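Local structure of thrombospondin related anonymous protein (Plasmodium falciparum, 4F1J) at residues L12-S17 / H23-H28; V30-K35 / E182-V187; K103-R108 / N140-K145. The protein probably mediates adhesion of the malaria parasite to host cells, with this chain forming its magnesium-loaded von Willebrand factor A domain. One frame throughout, in Å; residues are numbered along the deposited sequence.

Interaction 1: L12-S17 / H23-H28; sequences LLMDCS and HNWVKH. With MG (magnesium ion), chain C; EDO (1,2-ethanediol), chain J.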
loop_
_atom_site.group_PDB
_atom_site.type_symbol
_atom_site.label_atom_id
_atom_site.label_comp_id
_atom_site.label_asym_id
_atom_site.label_seq_id
_atom_site.Cartn_x
_atom_site.Cartn_y
_atom_site.Cartn_z
ATOM N N LEU A 12 2.773 1.596 3.028
ATOM C CA LEU A 12 1.394 1.694 2.544
ATOM C C LEU A 12 1.248 2.906 1.594
ATOM O O LEU A 12 1.453 4.059 2.006
ATOM C CB LEU A 12 0.428 1.796 3.740
ATOM C CG LEU A 12 -1.047 1.973 3.374
ATOM C CD1 LEU A 12 -1.585 0.795 2.569
ATOM C CD2 LEU A 12 -1.862 2.210 4.699
ATOM N N LEU A 13 0.890 2.649 0.325
ATOM C CA LEU A 13 0.736 3.708 -0.667
ATOM C C LEU A 13 -0.732 3.720 -1.045
ATOM O O LEU A 13 -1.232 2.777 -1.671
ATOM C CB LEU A 13 1.602 3.463 -1.929
ATOM C CG LEU A 13 3.050 3.026 -1.748
ATOM C CD1 LEU A 13 3.826 3.097 -3.055
ATOM C CD2 LEU A 13 3.810 3.739 -0.654
ATOM N N MET A 14 -1.422 4.790 -0.650
ATOM C CA MET A 14 -2.887 4.828 -0.746
ATOM C C MET A 14 -3.322 5.827 -1.823
ATOM O O MET A 14 -3.154 7.023 -1.667
ATOM C CB MET A 14 -3.464 5.196 0.617
ATOM C CG MET A 14 -4.956 5.246 0.653
ATOM S SD MET A 14 -5.505 5.599 2.333
ATOM C CE MET A 14 -7.287 5.323 2.189
ATOM N N ASP A 15 -3.830 5.292 -2.927
ATOM C CA ASP A 15 -4.377 6.059 -4.040
ATOM C C ASP A 15 -5.499 6.946 -3.497
ATOM O O ASP A 15 -6.397 6.449 -2.806
ATOM C CB ASP A 15 -4.874 5.038 -5.048
ATOM C CG ASP A 15 -5.568 5.623 -6.282
ATOM O OD1 ASP A 15 -6.180 6.708 -6.239
ATOM O OD2 ASP A 15 -5.547 4.871 -7.274
ATOM N N CYS A 16 -5.437 8.250 -3.776
ATOM C CA CYS A 16 -6.497 9.193 -3.330
ATOM C C CYS A 16 -7.085 9.978 -4.519
ATOM O O CYS A 16 -7.604 11.087 -4.363
ATOM C CB CYS A 16 -5.974 10.131 -2.239
ATOM S SG CYS A 16 -4.615 11.203 -2.724
ATOM N N SER A 17 -7.058 9.328 -5.673
ATOM C CA SER A 17 -7.475 9.922 -6.954
ATOM C C SER A 17 -8.965 10.288 -6.956
ATOM O O SER A 17 -9.783 9.682 -6.244
ATOM C CB SER A 17 -7.200 8.974 -8.119
ATOM O OG SER A 17 -7.859 7.728 -7.999
ATOM N N HIS A 23 -17.887 9.724 -1.356
ATOM C CA HIS A 23 -18.645 8.807 -0.477
ATOM C C HIS A 23 -17.896 7.480 -0.279
ATOM O O HIS A 23 -17.898 6.920 0.804
ATOM C CB HIS A 23 -20.078 8.585 -0.984
ATOM C CG HIS A 23 -20.153 7.916 -2.312
ATOM N ND1 HIS A 23 -20.183 6.552 -2.438
ATOM C CD2 HIS A 23 -20.267 8.417 -3.564
ATOM C CE1 HIS A 23 -20.270 6.232 -3.717
ATOM N NE2 HIS A 23 -20.342 7.345 -4.424
ATOM N N ASN A 24 -17.202 7.022 -1.317
ATOM C CA ASN A 24 -16.366 5.828 -1.228
ATOM C C ASN A 24 -15.117 6.059 -0.401
ATOM O O ASN A 24 -14.713 5.170 0.354
ATOM C CB ASN A 24 -15.952 5.328 -2.604
ATOM C CG ASN A 24 -17.046 4.590 -3.314
ATOM O OD1 ASN A 24 -17.869 3.909 -2.694
ATOM N ND2 ASN A 24 -17.039 4.666 -4.639
ATOM N N TRP A 25 -14.532 7.244 -0.510
ATOM C CA TRP A 25 -13.379 7.599 0.330
ATOM C C TRP A 25 -13.732 7.502 1.811
ATOM O O TRP A 25 -13.004 6.924 2.626
ATOM C CB TRP A 25 -12.913 9.009 0.015
ATOM C CG TRP A 25 -11.737 9.442 0.791
ATOM C CD1 TRP A 25 -11.708 10.321 1.815
ATOM C CD2 TRP A 25 -10.370 9.046 0.563
ATOM N NE1 TRP A 25 -10.432 10.494 2.262
ATOM C CE2 TRP A 25 -9.589 9.713 1.516
ATOM C CE3 TRP A 25 -9.745 8.171 -0.336
ATOM C CZ2 TRP A 25 -8.207 9.553 1.596
ATOM C CZ3 TRP A 25 -8.379 8.016 -0.257
ATOM C CH2 TRP A 25 -7.626 8.702 0.698
ATOM N N VAL A 26 -14.878 8.075 2.157
ATOM C CA VAL A 26 -15.321 8.146 3.546
ATOM C C VAL A 26 -15.831 6.795 4.046
ATOM O O VAL A 26 -15.460 6.340 5.157
ATOM C CB VAL A 26 -16.426 9.230 3.679
ATOM C CG1 VAL A 26 -17.149 9.127 5.063
ATOM C CG2 VAL A 26 -15.816 10.614 3.464
ATOM N N LYS A 27 -16.684 6.139 3.252
ATOM C CA LYS A 27 -17.325 4.897 3.706
ATOM C C LYS A 27 -16.502 3.637 3.509
ATOM O O LYS A 27 -16.728 2.649 4.217
ATOM C CB LYS A 27 -18.730 4.705 3.089
ATOM C CG LYS A 27 -19.739 5.775 3.514
ATOM C CD LYS A 27 -19.857 5.986 5.021
ATOM C CE LYS A 27 -20.870 5.071 5.688
ATOM N NZ LYS A 27 -21.006 5.367 7.167
ATOM N N HIS A 28 -15.521 3.671 2.603
ATOM C CA HIS A 28 -14.774 2.458 2.269
ATOM C C HIS A 28 -13.251 2.588 2.288
ATOM O O HIS A 28 -12.587 1.743 2.930
ATOM C CB HIS A 28 -15.208 1.895 0.937
ATOM C CG HIS A 28 -16.681 1.602 0.861
ATOM N ND1 HIS A 28 -17.294 0.669 1.664
ATOM C CD2 HIS A 28 -17.648 2.115 0.068
ATOM C CE1 HIS A 28 -18.586 0.628 1.374
ATOM N NE2 HIS A 28 -18.830 1.503 0.415
HETATM MG MG MG C . -8.459 6.392 -9.639
HETATM C C1 EDO J . -8.168 3.094 -3.660
HETATM O O1 EDO J . -7.882 4.176 -4.552
HETATM C C2 EDO J . -8.388 3.624 -2.246
HETATM O O2 EDO J . -7.220 4.226 -1.706
HETATM O O HOH W 1 -6.442 5.681 -9.598
HETATM O O HOH W 2 -8.154 7.734 -11.061
HETATM O O HOH W 3 -9.225 5.254 -11.136
#
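Two torsion choices bring Met14 and Trp25 together between strand 8-15 and helix 22-38. The indole of Trp25 stands off the helix with CG opposite the backbone N (chi1 -179°), and Met14 reaches to meet it on a fully extended chain. The outer benzene corner of the indole does the touching: Trp25 CH2 lies 3.7 Å from Met14 CE, while Cys16 CB approaches the same corner. Sulfur takes part as well, in an oblique Met-aromatic contact with Met14 SD 5.1 Å from the centroid of the six-membered ring of Trp25. At the ring edge, Trp25 CZ3 comes within 3.6 Å of Asp15 O. That carbonyl also accepts both hydroxyls of a 1,2-ethanediol, the shorter bond running from EDO O2 to Asp15 O at 2.6 Å. Beyond the segments, Trp25 NE1 is hydrogen-bonded to Leu82 O, which helps fix the rotation of the indole.

The chain turns here from strand to loop at the metal ion-dependent adhesion site of von Willebrand factor A domains, whose DxSxS signature runs from Asp15 through Ser17 to Ser19. Asp15 OD1 accepts Ser17 N in an Asx turn and, with its syn lone pair, Ser17 OG at 2.6 Å. Ser17 OG in turn binds the magnesium ion at 2.2 Å; Ser19, Asp123 and three waters complete the site. Asp15 acts from the second shell: its OD2 takes a bond from a metal-bound water at 2.6 Å and is held from the protein side by Thr122 OG1 and Asp123 N.

Interaction 2: V30-K35 / E182-V187; sequences VPLAMK and ENVKNV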
loop_
_atom_site.group_PDB
_atom_site.type_symbol
_atom_site.label_atom_id
_atom_site.label_comp_id
_atom_site.label_asym_id
_atom_site.label_seq_id
_atom_site.Cartn_x
_atom_site.Cartn_y
_atom_site.Cartn_z
ATOM N N VAL A 30 -11.034 4.916 3.568
ATOM C CA VAL A 30 -10.461 5.204 4.883
ATOM C C VAL A 30 -10.647 4.014 5.848
ATOM O O VAL A 30 -9.683 3.569 6.463
ATOM C CB VAL A 30 -10.919 6.586 5.448
ATOM C CG1 VAL A 30 -10.597 6.723 6.926
ATOM C CG2 VAL A 30 -10.229 7.729 4.637
ATOM N N PRO A 31 -11.881 3.494 5.988
ATOM C CA PRO A 31 -12.068 2.262 6.773
ATOM C C PRO A 31 -11.239 1.059 6.322
ATOM O O PRO A 31 -10.859 0.235 7.164
ATOM C CB PRO A 31 -13.560 1.982 6.640
ATOM C CG PRO A 31 -14.173 3.330 6.422
ATOM C CD PRO A 31 -13.176 4.075 5.565
ATOM N N LEU A 32 -10.959 0.952 5.025
ATOM C CA LEU A 32 -10.135 -0.149 4.512
ATOM C C LEU A 32 -8.687 -0.019 4.998
ATOM O O LEU A 32 -8.087 -1.011 5.429
ATOM C CB LEU A 32 -10.141 -0.156 3.004
ATOM C CG LEU A 32 -9.171 -1.085 2.284
ATOM C CD1 LEU A 32 -9.451 -2.528 2.654
ATOM C CD2 LEU A 32 -9.277 -0.862 0.756
ATOM N N ALA A 33 -8.128 1.185 4.886
ATOM C CA ALA A 33 -6.767 1.469 5.377
ATOM C C ALA A 33 -6.710 1.191 6.887
ATOM O O ALA A 33 -5.738 0.643 7.398
ATOM C CB ALA A 33 -6.380 2.915 5.085
ATOM N N MET A 34 -7.758 1.579 7.612
ATOM C CA MET A 34 -7.835 1.268 9.044
ATOM C C MET A 34 -7.796 -0.236 9.365
ATOM O O MET A 34 -7.009 -0.676 10.243
ATOM C CB MET A 34 -9.048 1.970 9.670
ATOM C CG MET A 34 -8.838 3.455 9.700
ATOM S SD MET A 34 -10.239 4.379 10.364
ATOM C CE MET A 34 -9.955 4.147 12.115
ATOM N N LYS A 35 -8.629 -1.014 8.681
ATOM C CA LYS A 35 -8.668 -2.455 8.851
ATOM C C LYS A 35 -7.341 -3.101 8.417
ATOM O O LYS A 35 -6.899 -4.059 9.013
ATOM C CB LYS A 35 -9.852 -3.071 8.084
ATOM C CG LYS A 35 -10.079 -4.544 8.412
ATOM C CD LYS A 35 -11.467 -5.000 8.141
ATOM C CE LYS A 35 -11.630 -6.495 8.483
ATOM N NZ LYS A 35 -13.017 -7.005 8.262
ATOM N N GLU A 182 -17.979 -2.045 -2.152
ATOM C CA GLU A 182 -18.795 -2.431 -0.993
ATOM C C GLU A 182 -18.191 -3.570 -0.172
ATOM O O GLU A 182 -18.500 -3.681 1.021
ATOM C CB GLU A 182 -20.209 -2.813 -1.430
ATOM C CG GLU A 182 -20.253 -3.883 -2.470
ATOM C CD GLU A 182 -20.353 -3.356 -3.891
ATOM O OE1 GLU A 182 -19.712 -2.304 -4.260
ATOM O OE2 GLU A 182 -21.091 -4.031 -4.655
ATOM N N ASN A 183 -17.302 -4.363 -0.790
ATOM C CA ASN A 183 -16.792 -5.593 -0.206
ATOM C C ASN A 183 -15.355 -5.503 0.336
ATOM O O ASN A 183 -14.832 -6.497 0.841
ATOM C CB ASN A 183 -16.857 -6.702 -1.270
ATOM C CG ASN A 183 -16.703 -8.080 -0.700
ATOM O OD1 ASN A 183 -15.996 -8.922 -1.273
ATOM N ND2 ASN A 183 -17.398 -8.358 0.404
ATOM N N VAL A 184 -14.737 -4.321 0.264
ATOM C CA VAL A 184 -13.292 -4.216 0.566
ATOM C C VAL A 184 -12.907 -4.738 1.948
ATOM O O VAL A 184 -11.864 -5.363 2.093
ATOM C CB VAL A 184 -12.731 -2.798 0.372
ATOM C CG1 VAL A 184 -12.745 -2.455 -1.129
ATOM C CG2 VAL A 184 -13.456 -1.763 1.201
ATOM N N LYS A 185 -13.757 -4.536 2.952
ATOM C CA LYS A 185 -13.364 -4.931 4.312
ATOM C C LYS A 185 -13.396 -6.450 4.519
ATOM O O LYS A 185 -12.801 -6.954 5.476
ATOM C CB LYS A 185 -14.197 -4.204 5.384
ATOM C CG LYS A 185 -13.733 -2.757 5.623
ATOM C CD LYS A 185 -14.663 -2.014 6.579
ATOM C CE LYS A 185 -14.375 -2.369 8.021
ATOM N NZ LYS A 185 -15.327 -1.656 8.912
ATOM N N ASN A 186 -14.075 -7.171 3.623
ATOM C CA ASN A 186 -14.093 -8.644 3.646
ATOM C C ASN A 186 -12.935 -9.299 2.910
ATOM O O ASN A 186 -12.678 -10.491 3.090
ATOM C CB ASN A 186 -15.395 -9.149 3.049
ATOM C CG ASN A 186 -16.609 -8.606 3.769
ATOM O OD1 ASN A 186 -17.547 -8.104 3.133
ATOM N ND2 ASN A 186 -16.606 -8.700 5.099
ATOM N N VAL A 187 -12.242 -8.535 2.075
ATOM C CA VAL A 187 -11.159 -9.079 1.238
ATOM C C VAL A 187 -9.786 -8.755 1.857
ATOM O O VAL A 187 -8.835 -9.505 1.669
ATOM C CB VAL A 187 -11.257 -8.569 -0.229
ATOM C CG1 VAL A 187 -10.141 -9.206 -1.102
ATOM C CG2 VAL A 187 -12.637 -8.896 -0.816
#
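Pro31 makes the first touch on the way along segment 30-35, its CB resting 4.1 Å from CD of Lys185. Lacking an N-H, this proline sits where helix 22-38 is kinked, and its CB points toward the weakly bonded helix that begins near residue 184. One residue on, Leu32 carries the apolar part of the contact. Both of its methyl groups lie at Val184: Leu32 CD2 is 4.0 Å from Val184 CB, and CD1 approaches the Val184 backbone oxygen. The two side chains run nearly perpendicular to each other, and both also press on Phe149 of strand 145-151.

A helical turn later, Lys35 reaches over on an extended chain, CG placed opposite its own backbone N (chi1 -170°), until NZ gives a hydrogen bond to Lys185 O at 2.8 Å. The ammonium does not use a carbonyl lone pair; it stands 38° out of the carbonyl plane. Lys185 bends at chi3 (80°) and passes Lys35 at a slant, so that the aliphatic carbons meet, Lys35 CD 3.9 Å from Lys185 CE. Lys35 NZ and Lys185 NZ stay 5.9 Å apart. This separation probably limits the repulsion between the like charges.

Pairing of the first and last helices, 22-38 and 184-200, over shared residues of a central sheet belongs to the Rossmann-like fold of von Willebrand factor A domains.

Interaction 3: K103-R108 / N140-K145; sequences KHLNDR and NDRGVK. With SO4 (sulfate ion), chain F.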
loop_
_atom_site.group_PDB
_atom_site.type_symbol
_atom_site.label_atom_id
_atom_site.label_comp_id
_atom_site.label_asym_id
_atom_site.label_seq_id
_atom_site.Cartn_x
_atom_site.Cartn_y
_atom_site.Cartn_z
ATOM N N LYS A 103 13.468 6.477 -2.156
ATOM C CA LYS A 103 14.274 7.507 -1.480
ATOM C C LYS A 103 14.600 7.071 -0.044
ATOM O O LYS A 103 15.714 7.303 0.426
ATOM C CB LYS A 103 13.580 8.878 -1.509
ATOM C CG LYS A 103 13.645 9.570 -2.844
ATOM C CD LYS A 103 12.726 10.784 -2.852
ATOM N N HIS A 104 13.650 6.431 0.647
ATOM C CA HIS A 104 13.949 5.857 1.966
ATOM C C HIS A 104 15.121 4.884 1.864
ATOM O O HIS A 104 16.025 4.889 2.713
ATOM C CB HIS A 104 12.749 5.115 2.575
ATOM C CG HIS A 104 11.660 6.018 3.067
ATOM N ND1 HIS A 104 10.842 6.731 2.220
ATOM C CD2 HIS A 104 11.250 6.319 4.326
ATOM C CE1 HIS A 104 9.972 7.429 2.936
ATOM N NE2 HIS A 104 10.192 7.193 4.219
ATOM N N LEU A 105 15.108 4.040 0.839
ATOM C CA LEU A 105 16.142 3.005 0.689
ATOM C C LEU A 105 17.458 3.674 0.337
ATOM O O LEU A 105 18.499 3.360 0.941
ATOM C CB LEU A 105 15.751 1.980 -0.378
ATOM C CG LEU A 105 14.375 1.331 -0.141
ATOM C CD1 LEU A 105 14.017 0.287 -1.206
ATOM C CD2 LEU A 105 14.303 0.735 1.247
ATOM N N ASN A 106 17.424 4.580 -0.632
ATOM C CA ASN A 106 18.620 5.370 -0.972
ATOM C C ASN A 106 19.308 5.997 0.238
ATOM O O ASN A 106 20.554 5.909 0.421
ATOM C CB ASN A 106 18.261 6.478 -1.958
ATOM C CG ASN A 106 19.486 7.174 -2.480
ATOM O OD1 ASN A 106 20.171 6.632 -3.339
ATOM N ND2 ASN A 106 19.801 8.355 -1.925
ATOM N N ASP A 107 18.489 6.643 1.072
ATOM C CA ASP A 107 18.955 7.341 2.258
ATOM C C ASP A 107 19.191 6.461 3.504
ATOM O O ASP A 107 19.583 6.979 4.549
ATOM C CB ASP A 107 17.976 8.468 2.614
ATOM C CG ASP A 107 17.939 9.576 1.565
ATOM O OD1 ASP A 107 18.672 9.501 0.555
ATOM O OD2 ASP A 107 17.177 10.539 1.774
ATOM N N ARG A 108 18.984 5.155 3.360
ATOM C CA ARG A 108 19.149 4.162 4.415
ATOM C C ARG A 108 18.309 4.502 5.651
ATOM O O ARG A 108 18.714 4.333 6.804
ATOM C CB ARG A 108 20.625 3.946 4.743
ATOM C CG ARG A 108 20.922 2.537 5.274
ATOM C CD ARG A 108 22.419 2.286 5.427
ATOM N NE ARG A 108 23.021 2.654 4.156
ATOM C CZ ARG A 108 23.156 1.831 3.114
ATOM N NH1 ARG A 108 23.653 2.308 1.992
ATOM N NH2 ARG A 108 22.848 0.553 3.201
ATOM N N ASN A 140 12.540 -3.719 -6.556
ATOM C CA ASN A 140 12.777 -5.161 -6.540
ATOM C C ASN A 140 14.281 -5.483 -6.416
ATOM O O ASN A 140 14.679 -6.409 -5.675
ATOM C CB ASN A 140 12.220 -5.829 -7.816
ATOM C CG ASN A 140 10.691 -5.885 -7.859
ATOM O OD1 ASN A 140 9.985 -5.826 -6.827
ATOM N ND2 ASN A 140 10.166 -5.979 -9.075
ATOM N N ASP A 141 15.109 -4.697 -7.105
ATOM C CA ASP A 141 16.574 -4.918 -7.083
ATOM C C ASP A 141 17.155 -4.679 -5.676
ATOM O O ASP A 141 18.195 -5.221 -5.296
ATOM C CB ASP A 141 17.272 -4.008 -8.090
ATOM C CG ASP A 141 17.176 -4.499 -9.519
ATOM O OD1 ASP A 141 16.678 -5.620 -9.791
ATOM O OD2 ASP A 141 17.619 -3.710 -10.373
ATOM N N ARG A 142 16.467 -3.844 -4.906
ATOM C CA ARG A 142 16.804 -3.602 -3.522
ATOM C C ARG A 142 16.045 -4.536 -2.563
ATOM O O ARG A 142 16.031 -4.282 -1.363
ATOM C CB ARG A 142 16.545 -2.131 -3.186
ATOM C CG ARG A 142 17.568 -1.148 -3.784
ATOM C CD ARG A 142 17.106 0.294 -3.548
ATOM N NE ARG A 142 18.048 1.341 -3.935
ATOM C CZ ARG A 142 18.913 1.938 -3.114
ATOM N NH1 ARG A 142 19.033 1.561 -1.840
ATOM N NH2 ARG A 142 19.701 2.891 -3.590
ATOM N N GLY A 143 15.422 -5.609 -3.069
ATOM C CA GLY A 143 14.845 -6.648 -2.229
ATOM C C GLY A 143 13.405 -6.395 -1.812
ATOM O O GLY A 143 12.831 -7.145 -1.006
ATOM N N VAL A 144 12.810 -5.349 -2.373
ATOM C CA VAL A 144 11.456 -4.955 -1.987
ATOM C C VAL A 144 10.406 -5.837 -2.667
ATOM O O VAL A 144 10.468 -6.071 -3.884
ATOM C CB VAL A 144 11.188 -3.482 -2.340
ATOM C CG1 VAL A 144 9.711 -3.125 -2.011
ATOM C CG2 VAL A 144 12.190 -2.533 -1.612
ATOM N N LYS A 145 9.464 -6.352 -1.871
ATOM C CA LYS A 145 8.310 -7.037 -2.390
ATOM C C LYS A 145 7.161 -6.022 -2.500
ATOM O O LYS A 145 7.042 -5.138 -1.658
ATOM C CB LYS A 145 7.915 -8.213 -1.500
ATOM C CG LYS A 145 8.843 -9.401 -1.692
ATOM C CD LYS A 145 8.333 -10.690 -1.083
ATOM C CE LYS A 145 9.261 -11.860 -1.475
ATOM N NZ LYS A 145 9.201 -13.047 -0.554
HETATM S S SO4 F . 18.558 3.103 -7.146
HETATM O O1 SO4 F . 17.578 2.039 -6.970
HETATM O O2 SO4 F . 18.355 4.149 -6.148
HETATM O O3 SO4 F . 19.905 2.575 -6.997
HETATM O O4 SO4 F . 18.435 3.643 -8.497
#
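A helix C-terminus capped by a Schellman motif supplies the partners here: helix 129-141 stops with Gly143 in the C-prime position, and Arg142 and Val144 on either side of that glycine meet Leu105 at the end of helix 94-106. Helix 94-106 ends in the same way, with Arg108 at positive phi. Two backbone hydrogen bonds close the turn at Gly143, Gly143 N to Asn140 O at 2.8 Å and Val144 N to Leu139 O.

Leu105 and Arg142 lie alongside each other, pointing opposite ways, Leu105 CB packing 3.8 Å from Arg142 CD. Beyond this pair, Leu105 CD1 is pushed against Val144 CG2 at 3.4 Å, tighter than normal carbon packing. An extended run from CG to NE carries the Arg142 guanidinium across the helix end, where Asn106 N lies over one of its faces, 3.6 Å from NH1. At the guanidinium edge sits a sulfate, probably from the crystallisation liquor. Arg142 NE bonds to its O1 at 3.1 Å in a nearly straight line (166°), and Arg142 NH2 reaches its O2 at 3.2 Å and, weakly, its O3. Nearby, Asn106 ND2 holds Asp107 OD1 at 3.0 Å, an amide-to-carboxylate hydrogen bond between neighbouring residues.

Beneath these polar groups, Leu105 and Val144 both rest on Leu139 of helix 129-141 and on Gln116 of strand 115-122, and the chain continues from Val144 into strand 145-151, beside strand 115-122.

Interactions 1 and 2 form a continuous region built on helix 22-38, their centres 10 Å apart. They meet where Trp25 O lies 3.0 Å from Val30 N, a probable hydrogen bond, and where Met14 CE packs 3.9 Å from Ala33 CB. Interaction 1 holds part of the magnesium site, whereas in interaction 2 the Leu32 side chain is about 13 Å from a bound magnesium ion. Interaction 3 lies on the opposite side of the chain's centre from both, its own centre 25 Å from that of interaction 1 and 28 Å from that of interaction 2. Its two helices nevertheless carry, near their starts, Ser95 and Asp131, which bind a second magnesium ion.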